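Local coordinates for cell division control protein 73 (Saccharomyces cerevisiae, PDB 3V46), which serves as a subunit of the PAF1 complex in RNA polymerase II transcription elongation and, through this C-terminal Ras-like domain, promotes the association of that complex with chromatin, at residues P20-A23 with S24-L27; I26-V29 with A30-K33; W98-N101 with N102-W105; D149-V152 with V153-F156. One frame throughout, in Å; residues are numbered along the deposited sequence.

Contact 1: residues P20-A23 with S24-L27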
ATOM      1  N   PRO A  20       2.819  -0.070  -7.031  1.00 15.37           N
ATOM      2  CA  PRO A  20       2.792  -0.098  -8.494  1.00 17.59           C
ATOM      3  C   PRO A  20       1.379  -0.433  -8.956  1.00 18.23           C
ATOM      4  O   PRO A  20       0.575  -0.927  -8.162  1.00 21.66           O
ATOM      5  CB  PRO A  20       3.724  -1.243  -8.832  1.00 19.16           C
ATOM      6  CG  PRO A  20       3.513  -2.204  -7.708  1.00 18.19           C
ATOM      7  CD  PRO A  20       3.396  -1.301  -6.474  1.00 16.10           C
ATOM      8  N   SER A  21       1.065  -0.157 -10.206  1.00 18.30           N
ATOM      9  CA  SER A  21      -0.282  -0.414 -10.674  1.00 20.04           C
ATOM     10  C   SER A  21      -0.307  -1.297 -11.907  1.00 20.38           C
ATOM     11  O   SER A  21       0.654  -1.353 -12.671  1.00 23.16           O
ATOM     12  CB  SER A  21      -1.026   0.901 -10.969  1.00 26.70           C
ATOM     13  OG  SER A  21      -0.436   1.633 -12.036  1.00 32.04           O
ATOM     14  N   ALA A  22      -1.412  -2.013 -12.059  1.00 22.62           N
ATOM     15  CA  ALA A  22      -1.755  -2.686 -13.296  1.00 21.08           C
ATOM     16  C   ALA A  22      -3.092  -2.117 -13.780  1.00 21.52           C
ATOM     17  O   ALA A  22      -3.705  -1.292 -13.102  1.00 22.89           O
ATOM     18  CB  ALA A  22      -1.836  -4.195 -13.085  1.00 21.84           C
ATOM     19  N   ALA A  23      -3.547  -2.534 -14.953  1.00 21.52           N
ATOM     20  CA  ALA A  23      -4.755  -1.954 -15.500  1.00 24.37           C
ATOM     21  C   ALA A  23      -5.914  -2.168 -14.549  1.00 26.49           C
ATOM     22  O   ALA A  23      -6.787  -1.314 -14.425  1.00 26.54           O
ATOM     23  CB  ALA A  23      -5.068  -2.566 -16.875  1.00 26.28           C
ATOM     24  N   SER A  24      -5.891  -3.301 -13.851  1.00 25.99           N
ATOM     25  CA  SER A  24      -6.983  -3.715 -12.977  1.00 29.33           C
ATOM     26  C   SER A  24      -6.948  -3.056 -11.598  1.00 23.44           C
ATOM     27  O   SER A  24      -7.882  -3.206 -10.814  1.00 25.73           O
ATOM     28  CB  SER A  24      -6.924  -5.227 -12.786  1.00 33.82           C
ATOM     29  OG  SER A  24      -5.665  -5.600 -12.246  1.00 40.88           O
ATOM     30  N   SER A  25      -5.885  -2.322 -11.304  1.00 21.54           N
ATOM     31  CA  SER A  25      -5.697  -1.771  -9.961  1.00 19.04           C
ATOM     32  C   SER A  25      -6.817  -0.835  -9.574  1.00 17.03           C
ATOM     33  O   SER A  25      -7.168   0.059 -10.335  1.00 19.83           O
ATOM     34  CB  SER A  25      -4.380  -1.015  -9.876  1.00 23.04           C
ATOM     35  OG  SER A  25      -3.289  -1.916  -9.927  1.00 24.70           O
ATOM     36  N   ILE A  26      -7.375  -1.025  -8.384  1.00 17.49           N
ATOM     37  CA  ILE A  26      -8.406  -0.105  -7.919  1.00 17.91           C
ATOM     38  C   ILE A  26      -7.806   1.035  -7.098  1.00 16.71           C
ATOM     39  O   ILE A  26      -8.409   2.099  -7.033  1.00 17.52           O
ATOM     40  CB  ILE A  26      -9.608  -0.797  -7.200  1.00 23.05           C
ATOM     41  CG1 ILE A  26      -9.235  -1.334  -5.826  1.00 22.57           C
ATOM     42  CG2 ILE A  26     -10.196  -1.905  -8.088  1.00 27.11           C
ATOM     43  CD1 ILE A  26     -10.440  -1.981  -5.111  1.00 23.24           C
ATOM     44  N   LEU A  27      -6.624   0.815  -6.512  1.00 16.38           N
ATOM     45  CA  LEU A  27      -5.871   1.868  -5.825  1.00 15.89           C
ATOM     46  C   LEU A  27      -4.507   2.055  -6.490  1.00 15.37           C
ATOM     47  O   LEU A  27      -3.789   1.086  -6.727  1.00 19.69           O
ATOM     48  CB  LEU A  27      -5.666   1.544  -4.342  1.00 20.13           C
ATOM     49  CG  LEU A  27      -6.888   1.626  -3.432  1.00 20.46           C
ATOM     50  CD1 LEU A  27      -6.549   1.153  -2.021  1.00 21.72           C
ATOM     51  CD2 LEU A  27      -7.426   3.044  -3.395  1.00 18.83           C
TER
HETATM   52  O   HOH W   1      -2.511  -1.130  -7.335  1.00 28.99           O
HETATM   53  O   HOH W   2      -6.423   1.014 -12.689  1.00 37.42           O
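A22 and S25 are the ends of a type I beta turn, closed by S25 N donating to A22 O over 3.0 Å. The bond is reasonably straight at the hydrogen (163°), but its donor stands 62° out of the carbonyl plane, well above it. The S25 side chain binds the N-H of A22 as well. With chi1 at -70°, its OG lies beside its own backbone N and reaches back across the turn, where it accepts from A22 N at 2.8 Å. A22 is thus held by its N-H and by its C=O, both by S25. OG also donates to water 1, 2.8 Å away. That water in turn donates hydrogen bonds to P20 O and, at a shorter 2.6 Å, to L27 O, tying the two carbonyls together. A second water donates to A23 O and to S25 O, the latter at 2.6 Å. Side-chain packing is slight: S21 CB passes S25 OG at 3.8 Å, and A22 CB lies 4.2 Å from the OG atoms of both S24 and S25. The turn belongs to the loop between strand 16-18 and helix 32-38, the place of the P-loop in a Ras-like fold, though this domain does not bind GTP. P20 packs on Q99 and Y103, A22 on H96, and I26 turns inward onto F120 and F122 of strand 116-122.

Contact 2: residues I26-V29 with A30-K33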
ATOM      1  N   ILE A  26      -7.375  -1.025  -8.384  1.00 17.49           N
ATOM      2  CA  ILE A  26      -8.406  -0.105  -7.919  1.00 17.91           C
ATOM      3  C   ILE A  26      -7.806   1.035  -7.098  1.00 16.71           C
ATOM      4  O   ILE A  26      -8.409   2.099  -7.033  1.00 17.52           O
ATOM      5  CB  ILE A  26      -9.608  -0.797  -7.200  1.00 23.05           C
ATOM      6  CG1 ILE A  26      -9.235  -1.334  -5.826  1.00 22.57           C
ATOM      7  CG2 ILE A  26     -10.196  -1.905  -8.088  1.00 27.11           C
ATOM      8  CD1 ILE A  26     -10.440  -1.981  -5.111  1.00 23.24           C
ATOM      9  N   LEU A  27      -6.624   0.815  -6.512  1.00 16.38           N
ATOM     10  CA  LEU A  27      -5.871   1.868  -5.825  1.00 15.89           C
ATOM     11  C   LEU A  27      -4.507   2.055  -6.490  1.00 15.37           C
ATOM     12  O   LEU A  27      -3.789   1.086  -6.727  1.00 19.69           O
ATOM     13  CB  LEU A  27      -5.666   1.544  -4.342  1.00 20.13           C
ATOM     14  CG  LEU A  27      -6.888   1.626  -3.432  1.00 20.46           C
ATOM     15  CD1 LEU A  27      -6.549   1.153  -2.021  1.00 21.72           C
ATOM     16  CD2 LEU A  27      -7.426   3.044  -3.395  1.00 18.83           C
ATOM     17  N   THR A  28      -4.184   3.306  -6.815  1.00 15.92           N
ATOM     18  CA  THR A  28      -2.902   3.648  -7.426  1.00 17.47           C
ATOM     19  C   THR A  28      -2.389   4.942  -6.804  1.00 18.04           C
ATOM     20  O   THR A  28      -3.086   5.558  -6.003  1.00 17.30           O
ATOM     21  CB  THR A  28      -3.055   3.884  -8.916  1.00 20.49           C
ATOM     22  OG1 THR A  28      -3.713   5.140  -9.121  1.00 19.64           O
ATOM     23  CG2 THR A  28      -3.883   2.773  -9.560  1.00 21.74           C
ATOM     24  N   VAL A  29      -1.189   5.380  -7.170  1.00 18.03           N
ATOM     25  CA  VAL A  29      -0.707   6.662  -6.639  1.00 18.96           C
ATOM     26  C   VAL A  29      -1.634   7.815  -7.019  1.00 20.08           C
ATOM     27  O   VAL A  29      -1.622   8.851  -6.361  1.00 20.92           O
ATOM     28  CB  VAL A  29       0.742   7.031  -7.066  1.00 22.67           C
ATOM     29  CG1 VAL A  29       1.747   6.167  -6.356  1.00 29.44           C
ATOM     30  CG2 VAL A  29       0.909   6.971  -8.591  1.00 21.23           C
ATOM     31  N   ALA A  30      -2.438   7.646  -8.064  1.00 18.95           N
ATOM     32  CA  ALA A  30      -3.304   8.736  -8.512  1.00 18.07           C
ATOM     33  C   ALA A  30      -4.490   8.979  -7.592  1.00 18.27           C
ATOM     34  O   ALA A  30      -4.985  10.107  -7.526  1.00 19.67           O
ATOM     35  CB  ALA A  30      -3.776   8.515  -9.942  1.00 20.91           C
ATOM     36  N   ASN A  31      -4.950   7.943  -6.884  1.00 16.83           N
ATOM     37  CA  ASN A  31      -6.127   8.088  -6.024  1.00 15.98           C
ATOM     38  C   ASN A  31      -5.893   7.740  -4.560  1.00 14.94           C
ATOM     39  O   ASN A  31      -6.815   7.791  -3.747  1.00 15.92           O
ATOM     40  CB  ASN A  31      -7.328   7.296  -6.571  1.00 16.65           C
ATOM     41  CG  ASN A  31      -7.160   5.789  -6.436  1.00 13.59           C
ATOM     42  OD1 ASN A  31      -6.087   5.291  -6.144  1.00 14.67           O
ATOM     43  ND2 ASN A  31      -8.237   5.059  -6.677  1.00 16.93           N
ATOM     44  N   ILE A  32      -4.655   7.423  -4.206  1.00 14.90           N
ATOM     45  CA  ILE A  32      -4.377   6.959  -2.857  1.00 14.21           C
ATOM     46  C   ILE A  32      -4.499   8.060  -1.809  1.00 16.86           C
ATOM     47  O   ILE A  32      -4.900   7.798  -0.695  1.00 16.30           O
ATOM     48  CB  ILE A  32      -2.993   6.266  -2.773  1.00 16.38           C
ATOM     49  CG1 ILE A  32      -2.858   5.491  -1.458  1.00 16.48           C
ATOM     50  CG2 ILE A  32      -1.862   7.278  -2.933  1.00 17.98           C
ATOM     51  CD1 ILE A  32      -3.784   4.311  -1.323  1.00 18.69           C
ATOM     52  N   LYS A  33      -4.148   9.294  -2.145  1.00 18.10           N
ATOM     53  CA  LYS A  33      -4.268  10.366  -1.174  1.00 19.39           C
ATOM     54  C   LYS A  33      -5.739  10.622  -0.842  1.00 18.66           C
ATOM     55  O   LYS A  33      -6.101  10.742   0.330  1.00 20.71           O
ATOM     56  CB  LYS A  33      -3.588  11.634  -1.696  1.00 27.31           C
ATOM     57  CG  LYS A  33      -3.554  12.761  -0.700  1.00 38.66           C
ATOM     58  CD  LYS A  33      -2.833  13.972  -1.284  1.00 41.78           C
ATOM     59  CE  LYS A  33      -1.449  13.608  -1.769  1.00 43.33           C
ATOM     60  NZ  LYS A  33      -0.659  14.842  -2.104  1.00 50.15           N
TER
HETATM   61  O   HOH W   3      -3.111  10.441  -4.724  1.00 23.27           O
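T28 O takes two backbone N-H groups, from N31 N at 3.2 Å and from I32 N at 3.0 Å, the second a weak, strongly bent bond. The N31 side chain adds a second grip: its amide binds the preceding backbone at two points. N31 OD1 accepts from T28 N at 2.8 Å in an almost straight bond (174°), its donor tilted 26° from the carbonyl plane. N31 ND2 donates to I26 O at 3.0 Å, and here the acceptor lies in the amide plane and the donor in the plane of the carbonyl. Two such bonds fix the rotation of the amide, which is brought over the chain because CG sits between the backbone N and carbonyl carbon (chi1 71°). ND2 has a further acceptor in V42 O, and I26 O also meets Y41 OH, so these buried polar atoms are satisfied. The segment leads into helix 32-38, the first helix of the Ras-like fold, with N31 at the N-cap position although its side chain makes no capping bond and is spent on I26 and T28 instead. Before it, T28 OG1 accepts from A30 N at 3.0 Å, the bond that defines an ST turn. L27 CD1 meets I32 CD1 at 4.3 Å, and both side chains pack on F92 of strand 88-92. Water 3 donates to V29 O, 2.7 Å away, and accepts from K33 N in the first turn of the helix.

Contact 3: residues W98-N101 with N102-W105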
ATOM      1  N   TRP A  98       5.081 -11.116 -11.333  1.00 33.12           N
ATOM      2  CA  TRP A  98       6.223 -10.386 -11.878  1.00 32.59           C
ATOM      3  C   TRP A  98       6.403  -9.020 -11.207  1.00 30.91           C
ATOM      4  O   TRP A  98       7.429  -8.361 -11.404  1.00 30.16           O
ATOM      5  CB  TRP A  98       6.109 -10.233 -13.405  1.00 35.93           C
ATOM      6  CG  TRP A  98       7.221  -9.418 -14.045  1.00 42.70           C
ATOM      7  CD1 TRP A  98       7.137  -8.132 -14.510  1.00 45.83           C
ATOM      8  CD2 TRP A  98       8.574  -9.840 -14.289  1.00 43.67           C
ATOM      9  NE1 TRP A  98       8.349  -7.731 -15.026  1.00 45.55           N
ATOM     10  CE2 TRP A  98       9.247  -8.758 -14.903  1.00 44.47           C
ATOM     11  CE3 TRP A  98       9.283 -11.022 -14.046  1.00 49.30           C
ATOM     12  CZ2 TRP A  98      10.592  -8.825 -15.272  1.00 47.25           C
ATOM     13  CZ3 TRP A  98      10.620 -11.088 -14.421  1.00 50.86           C
ATOM     14  CH2 TRP A  98      11.259  -9.996 -15.025  1.00 49.76           C
ATOM     15  N   GLN A  99       5.424  -8.606 -10.402  1.00 26.77           N
ATOM     16  CA  GLN A  99       5.526  -7.341  -9.670  1.00 24.80           C
ATOM     17  C   GLN A  99       6.844  -7.270  -8.899  1.00 25.69           C
ATOM     18  O   GLN A  99       7.470  -6.220  -8.821  1.00 26.86           O
ATOM     19  CB  GLN A  99       4.346  -7.141  -8.691  1.00 23.36           C
ATOM     20  CG  GLN A  99       4.552  -5.937  -7.782  1.00 21.06           C
ATOM     21  CD  GLN A  99       3.409  -5.669  -6.807  1.00 20.68           C
ATOM     22  OE1 GLN A  99       2.294  -6.157  -6.978  1.00 21.63           O
ATOM     23  NE2 GLN A  99       3.680  -4.855  -5.798  1.00 19.85           N
ATOM     24  N   PHE A 100       7.269  -8.397  -8.339  1.00 25.34           N
ATOM     25  CA  PHE A 100       8.374  -8.393  -7.376  1.00 24.83           C
ATOM     26  C   PHE A 100       9.747  -8.706  -7.979  1.00 26.54           C
ATOM     27  O   PHE A 100      10.731  -8.803  -7.252  1.00 29.65           O
ATOM     28  CB  PHE A 100       8.062  -9.383  -6.246  1.00 24.79           C
ATOM     29  CG  PHE A 100       6.605  -9.418  -5.876  1.00 23.56           C
ATOM     30  CD1 PHE A 100       5.997  -8.310  -5.311  1.00 23.44           C
ATOM     31  CD2 PHE A 100       5.838 -10.548  -6.105  1.00 24.05           C
ATOM     32  CE1 PHE A 100       4.659  -8.323  -4.993  1.00 23.93           C
ATOM     33  CE2 PHE A 100       4.496 -10.561  -5.771  1.00 23.66           C
ATOM     34  CZ  PHE A 100       3.909  -9.442  -5.223  1.00 23.14           C
ATOM     35  N   ASN A 101       9.831  -8.830  -9.298  1.00 28.92           N
ATOM     36  CA  ASN A 101      11.057  -9.345  -9.911  1.00 28.92           C
ATOM     37  C   ASN A 101      12.320  -8.537  -9.594  1.00 33.55           C
ATOM     38  O   ASN A 101      13.401  -9.107  -9.433  1.00 35.39           O
ATOM     39  CB  ASN A 101      10.895  -9.482 -11.424  1.00 32.52           C
ATOM     40  CG  ASN A 101      12.149 -10.024 -12.082  1.00 46.58           C
ATOM     41  OD1 ASN A 101      12.878  -9.295 -12.760  1.00 53.12           O
ATOM     42  ND2 ASN A 101      12.423 -11.307 -11.860  1.00 50.21           N
ATOM     43  N   ASN A 102      12.191  -7.219  -9.503  1.00 32.12           N
ATOM     44  CA  ASN A 102      13.341  -6.354  -9.235  1.00 36.65           C
ATOM     45  C   ASN A 102      13.402  -5.874  -7.782  1.00 32.17           C
ATOM     46  O   ASN A 102      14.163  -4.970  -7.442  1.00 35.09           O
ATOM     47  CB  ASN A 102      13.326  -5.155 -10.188  1.00 42.19           C
ATOM     48  CG  ASN A 102      14.366  -4.109  -9.834  1.00 53.64           C
ATOM     49  OD1 ASN A 102      15.543  -4.239 -10.181  1.00 56.08           O
ATOM     50  ND2 ASN A 102      13.934  -3.061  -9.137  1.00 57.19           N
ATOM     51  N   TYR A 103      12.602  -6.489  -6.920  1.00 26.53           N
ATOM     52  CA  TYR A 103      12.611  -6.143  -5.506  1.00 23.06           C
ATOM     53  C   TYR A 103      13.805  -6.827  -4.823  1.00 23.49           C
ATOM     54  O   TYR A 103      14.309  -7.838  -5.310  1.00 25.81           O
ATOM     55  CB  TYR A 103      11.309  -6.600  -4.834  1.00 21.79           C
ATOM     56  CG  TYR A 103      10.050  -5.785  -5.130  1.00 21.63           C
ATOM     57  CD1 TYR A 103       9.975  -4.898  -6.192  1.00 23.69           C
ATOM     58  CD2 TYR A 103       8.935  -5.913  -4.316  1.00 21.64           C
ATOM     59  CE1 TYR A 103       8.809  -4.167  -6.439  1.00 22.31           C
ATOM     60  CE2 TYR A 103       7.777  -5.194  -4.548  1.00 20.15           C
ATOM     61  CZ  TYR A 103       7.712  -4.322  -5.606  1.00 18.99           C
ATOM     62  OH  TYR A 103       6.537  -3.607  -5.805  1.00 20.80           O
ATOM     63  N   GLN A 104      14.243  -6.294  -3.686  1.00 23.43           N
ATOM     64  CA  GLN A 104      15.356  -6.890  -2.952  1.00 23.16           C
ATOM     65  C   GLN A 104      15.039  -8.342  -2.631  1.00 23.56           C
ATOM     66  O   GLN A 104      15.897  -9.223  -2.764  1.00 24.20           O
ATOM     67  CB  GLN A 104      15.607  -6.132  -1.650  1.00 23.76           C
ATOM     68  CG  GLN A 104      16.786  -6.645  -0.868  1.00 25.32           C
ATOM     69  CD  GLN A 104      18.082  -6.493  -1.632  1.00 32.20           C
ATOM     70  OE1 GLN A 104      18.279  -5.517  -2.355  1.00 40.15           O
ATOM     71  NE2 GLN A 104      18.974  -7.462  -1.478  1.00 37.87           N
ATOM     72  N   TRP A 105      13.807  -8.573  -2.184  1.00 22.81           N
ATOM     73  CA  TRP A 105      13.312  -9.916  -1.910  1.00 24.60           C
ATOM     74  C   TRP A 105      12.251 -10.207  -2.958  1.00 23.96           C
ATOM     75  O   TRP A 105      11.145  -9.648  -2.915  1.00 25.33           O
ATOM     76  CB  TRP A 105      12.748 -10.004  -0.482  1.00 24.57           C
ATOM     77  CG  TRP A 105      13.706  -9.455   0.521  1.00 25.56           C
ATOM     78  CD1 TRP A 105      14.812 -10.079   1.023  1.00 26.02           C
ATOM     79  CD2 TRP A 105      13.672  -8.153   1.119  1.00 25.31           C
ATOM     80  NE1 TRP A 105      15.468  -9.248   1.898  1.00 27.95           N
ATOM     81  CE2 TRP A 105      14.786  -8.061   1.980  1.00 26.84           C
ATOM     82  CE3 TRP A 105      12.803  -7.060   1.019  1.00 23.71           C
ATOM     83  CZ2 TRP A 105      15.056  -6.922   2.734  1.00 26.67           C
ATOM     84  CZ3 TRP A 105      13.071  -5.932   1.768  1.00 28.02           C
ATOM     85  CH2 TRP A 105      14.193  -5.870   2.612  1.00 26.24           C
TER
HETATM   86  O   HOH W   4      10.042  -5.318  -9.713  1.00 36.60           O
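Q99 NE2 donates to Y103 OH over 3.1 Å in a nearly linear bond (171°), with the hydroxyl oxygen close to the amide plane. The Q99 chain is extended beyond CG, which carries the amide to the end of the tyrosine ring. NE2 also donates to F92 O and OE1 accepts from T94 N, so the amide is fixed from several directions. The backbone makes a type I turn from F100 to Y103, closed by Y103 N donating to F100 O at 3.0 Å. Water 4 adds a bridge: it donates to Q99 O and accepts from N102 N, each at 2.9 Å. Around this frame the rings pack. F100 turns its edge to the face of Y103 in an offset edge-to-face pair, centroids 5.7 Å apart and planes at 69°. F100 CD1 makes the nearest approach, 3.7 Å from Y103 CE2. F100 CA sits over the Y103 face in a CH-pi contact, 3.9 Å from the centroid. The turn lies between strand 88-92 and helix 108-114. Y103 packs on I91 of that strand and meets the W85 ring, while F100 and Y103 both reach L111 of the helix and F100 meets F112 and W134 edge-to-face.

Contact 4: residues D149-V152 with V153-F156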
ATOM      1  N   ASP A 149     -16.434   3.221   3.253  1.00 22.25           N
ATOM      2  CA  ASP A 149     -15.043   3.602   3.014  1.00 23.54           C
ATOM      3  C   ASP A 149     -14.384   4.160   4.268  1.00 24.83           C
ATOM      4  O   ASP A 149     -13.204   3.920   4.512  1.00 21.77           O
ATOM      5  CB  ASP A 149     -14.936   4.645   1.906  1.00 25.81           C
ATOM      6  CG  ASP A 149     -15.252   4.090   0.526  1.00 26.25           C
ATOM      7  OD1 ASP A 149     -15.486   2.870   0.364  1.00 29.06           O
ATOM      8  OD2 ASP A 149     -15.252   4.904  -0.407  1.00 29.18           O
ATOM      9  N   VAL A 150     -15.130   4.929   5.052  1.00 23.81           N
ATOM     10  CA  VAL A 150     -14.572   5.515   6.263  1.00 25.73           C
ATOM     11  C   VAL A 150     -14.003   4.431   7.171  1.00 25.05           C
ATOM     12  O   VAL A 150     -12.908   4.581   7.729  1.00 23.41           O
ATOM     13  CB  VAL A 150     -15.621   6.355   7.023  1.00 27.51           C
ATOM     14  CG1 VAL A 150     -15.221   6.512   8.481  1.00 32.79           C
ATOM     15  CG2 VAL A 150     -15.771   7.711   6.360  1.00 32.62           C
ATOM     16  N   GLU A 151     -14.740   3.339   7.312  1.00 26.08           N
ATOM     17  CA  GLU A 151     -14.330   2.253   8.190  1.00 25.69           C
ATOM     18  C   GLU A 151     -13.186   1.458   7.576  1.00 25.04           C
ATOM     19  O   GLU A 151     -12.268   1.048   8.283  1.00 23.66           O
ATOM     20  CB  GLU A 151     -15.515   1.331   8.505  1.00 31.12           C
ATOM     21  CG  GLU A 151     -15.136   0.024   9.199  1.00 39.51           C
ATOM     22  CD  GLU A 151     -14.691   0.211  10.641  1.00 51.01           C
ATOM     23  OE1 GLU A 151     -14.856   1.325  11.186  1.00 52.93           O
ATOM     24  OE2 GLU A 151     -14.178  -0.768  11.231  1.00 55.40           O
ATOM     25  N   VAL A 152     -13.229   1.254   6.261  1.00 21.58           N
ATOM     26  CA  VAL A 152     -12.142   0.552   5.581  1.00 20.07           C
ATOM     27  C   VAL A 152     -10.840   1.321   5.780  1.00 19.61           C
ATOM     28  O   VAL A 152      -9.805   0.743   6.091  1.00 18.48           O
ATOM     29  CB  VAL A 152     -12.416   0.362   4.079  1.00 20.20           C
ATOM     30  CG1 VAL A 152     -11.180  -0.172   3.369  1.00 22.44           C
ATOM     31  CG2 VAL A 152     -13.571  -0.588   3.870  1.00 26.23           C
ATOM     32  N   VAL A 153     -10.896   2.635   5.629  1.00 19.05           N
ATOM     33  CA  VAL A 153      -9.693   3.442   5.771  1.00 17.26           C
ATOM     34  C   VAL A 153      -9.199   3.481   7.216  1.00 19.38           C
ATOM     35  O   VAL A 153      -7.995   3.408   7.456  1.00 18.39           O
ATOM     36  CB  VAL A 153      -9.906   4.855   5.196  1.00 18.33           C
ATOM     37  CG1 VAL A 153      -8.721   5.747   5.479  1.00 19.97           C
ATOM     38  CG2 VAL A 153     -10.165   4.751   3.694  1.00 17.83           C
ATOM     39  N   ARG A 154     -10.120   3.571   8.174  1.00 19.03           N
ATOM     40  CA  ARG A 154      -9.743   3.562   9.579  1.00 20.53           C
ATOM     41  C   ARG A 154      -9.046   2.244   9.884  1.00 19.73           C
ATOM     42  O   ARG A 154      -8.005   2.207  10.547  1.00 21.86           O
ATOM     43  CB  ARG A 154     -10.968   3.744  10.486  1.00 23.65           C
ATOM     44  CG  ARG A 154     -10.648   3.640  11.956  1.00 30.90           C
ATOM     45  CD  ARG A 154     -11.897   3.781  12.828  1.00 37.44           C
ATOM     46  NE  ARG A 154     -12.555   5.077  12.655  1.00 45.45           N
ATOM     47  CZ  ARG A 154     -13.731   5.259  12.055  1.00 49.72           C
ATOM     48  NH1 ARG A 154     -14.413   4.228  11.565  1.00 50.23           N
ATOM     49  NH2 ARG A 154     -14.234   6.483  11.953  1.00 50.27           N
ATOM     50  N   TYR A 155      -9.611   1.162   9.375  1.00 23.29           N
ATOM     51  CA  TYR A 155      -9.032  -0.151   9.597  1.00 22.58           C
ATOM     52  C   TYR A 155      -7.671  -0.273   8.928  1.00 20.56           C
ATOM     53  O   TYR A 155      -6.746  -0.867   9.477  1.00 20.16           O
ATOM     54  CB  TYR A 155      -9.956  -1.248   9.080  1.00 26.81           C
ATOM     55  CG  TYR A 155      -9.275  -2.584   9.156  1.00 37.62           C
ATOM     56  CD1 TYR A 155      -9.169  -3.264  10.356  1.00 44.29           C
ATOM     57  CD2 TYR A 155      -8.675  -3.129   8.040  1.00 38.80           C
ATOM     58  CE1 TYR A 155      -8.512  -4.473  10.427  1.00 46.20           C
ATOM     59  CE2 TYR A 155      -8.021  -4.323   8.099  1.00 43.37           C
ATOM     60  CZ  TYR A 155      -7.938  -4.999   9.294  1.00 46.02           C
ATOM     61  OH  TYR A 155      -7.273  -6.207   9.354  1.00 49.13           O
ATOM     62  N   PHE A 156      -7.529   0.299   7.739  1.00 18.46           N
ATOM     63  CA  PHE A 156      -6.249   0.234   7.065  1.00 17.35           C
ATOM     64  C   PHE A 156      -5.188   0.929   7.896  1.00 16.92           C
ATOM     65  O   PHE A 156      -4.105   0.394   8.102  1.00 17.06           O
ATOM     66  CB  PHE A 156      -6.279   0.869   5.681  1.00 18.22           C
ATOM     67  CG  PHE A 156      -4.917   0.995   5.085  1.00 17.67           C
ATOM     68  CD1 PHE A 156      -4.336  -0.092   4.451  1.00 18.28           C
ATOM     69  CD2 PHE A 156      -4.181   2.171   5.214  1.00 18.31           C
ATOM     70  CE1 PHE A 156      -3.072  -0.016   3.935  1.00 18.93           C
ATOM     71  CE2 PHE A 156      -2.904   2.258   4.685  1.00 17.53           C
ATOM     72  CZ  PHE A 156      -2.349   1.158   4.039  1.00 18.91           C
TER
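Bends at chi2 of E151 (71°) and at chi3 of R154 (-61°) bring the ends of two long side chains together, three residues apart. Both start with CG opposite the backbone N. They lie on helix 149-166, the C-terminal helix of the Ras-like fold, and their meeting is an i to i+3 salt bridge on its exposed side. R154 NH1 donates to E151 OE1 at 3.0 Å, in a bond bent at the hydrogen. OE1 lies at the guanidinium edge, close to its plane, and is approached nearly along its own C-O direction, while the carboxylate and guanidinium planes are turned 43° apart. The guanidinium also passes V150, whose CG1 is 3.6 Å from R154 NH2. Under the side chains run the regular i+4 to i backbone hydrogen bonds: V153 N to D149 O at 2.9 Å, R154 N to V150 O, Y155 N to E151 O, and F156 N to V152 O at 2.8 Å. The helix has an inner side as well. V152 and V153 pack on F35 of helix 32-38, V152 also on V139 and L141 of strand 136-141, and F156 meets the ring of Y118. The buried D149 forms a salt bridge with R146, and Y155 OH is hydrogen-bonded to E137. Beside the backbone bonds, V153 CG2 comes within 3.3 Å of D149 O, the acceptor of V153's own N-H.

Contacts 1 and 2 are successive parts of one loop and share I26 and L27; S21 CB also touches T28 CG2 at 3.7 Å. Together they carry the chain from strand 16-18 into helix 32-38. Contact 3 has its centre about 17 Å from that of contact 1, but the two meet through P20, whose CG is 3.3 Å from Q99 NE2. Contact 4 touches none of the others: its nearest atoms are about 6 Å from contact 2, and F35 of helix 32-38 packs against it. Contacts 3 and 4, centres about 28 Å apart, lie on opposite sides of the chain's centre. No ligand lies among the four contacts, which are joined through the fold.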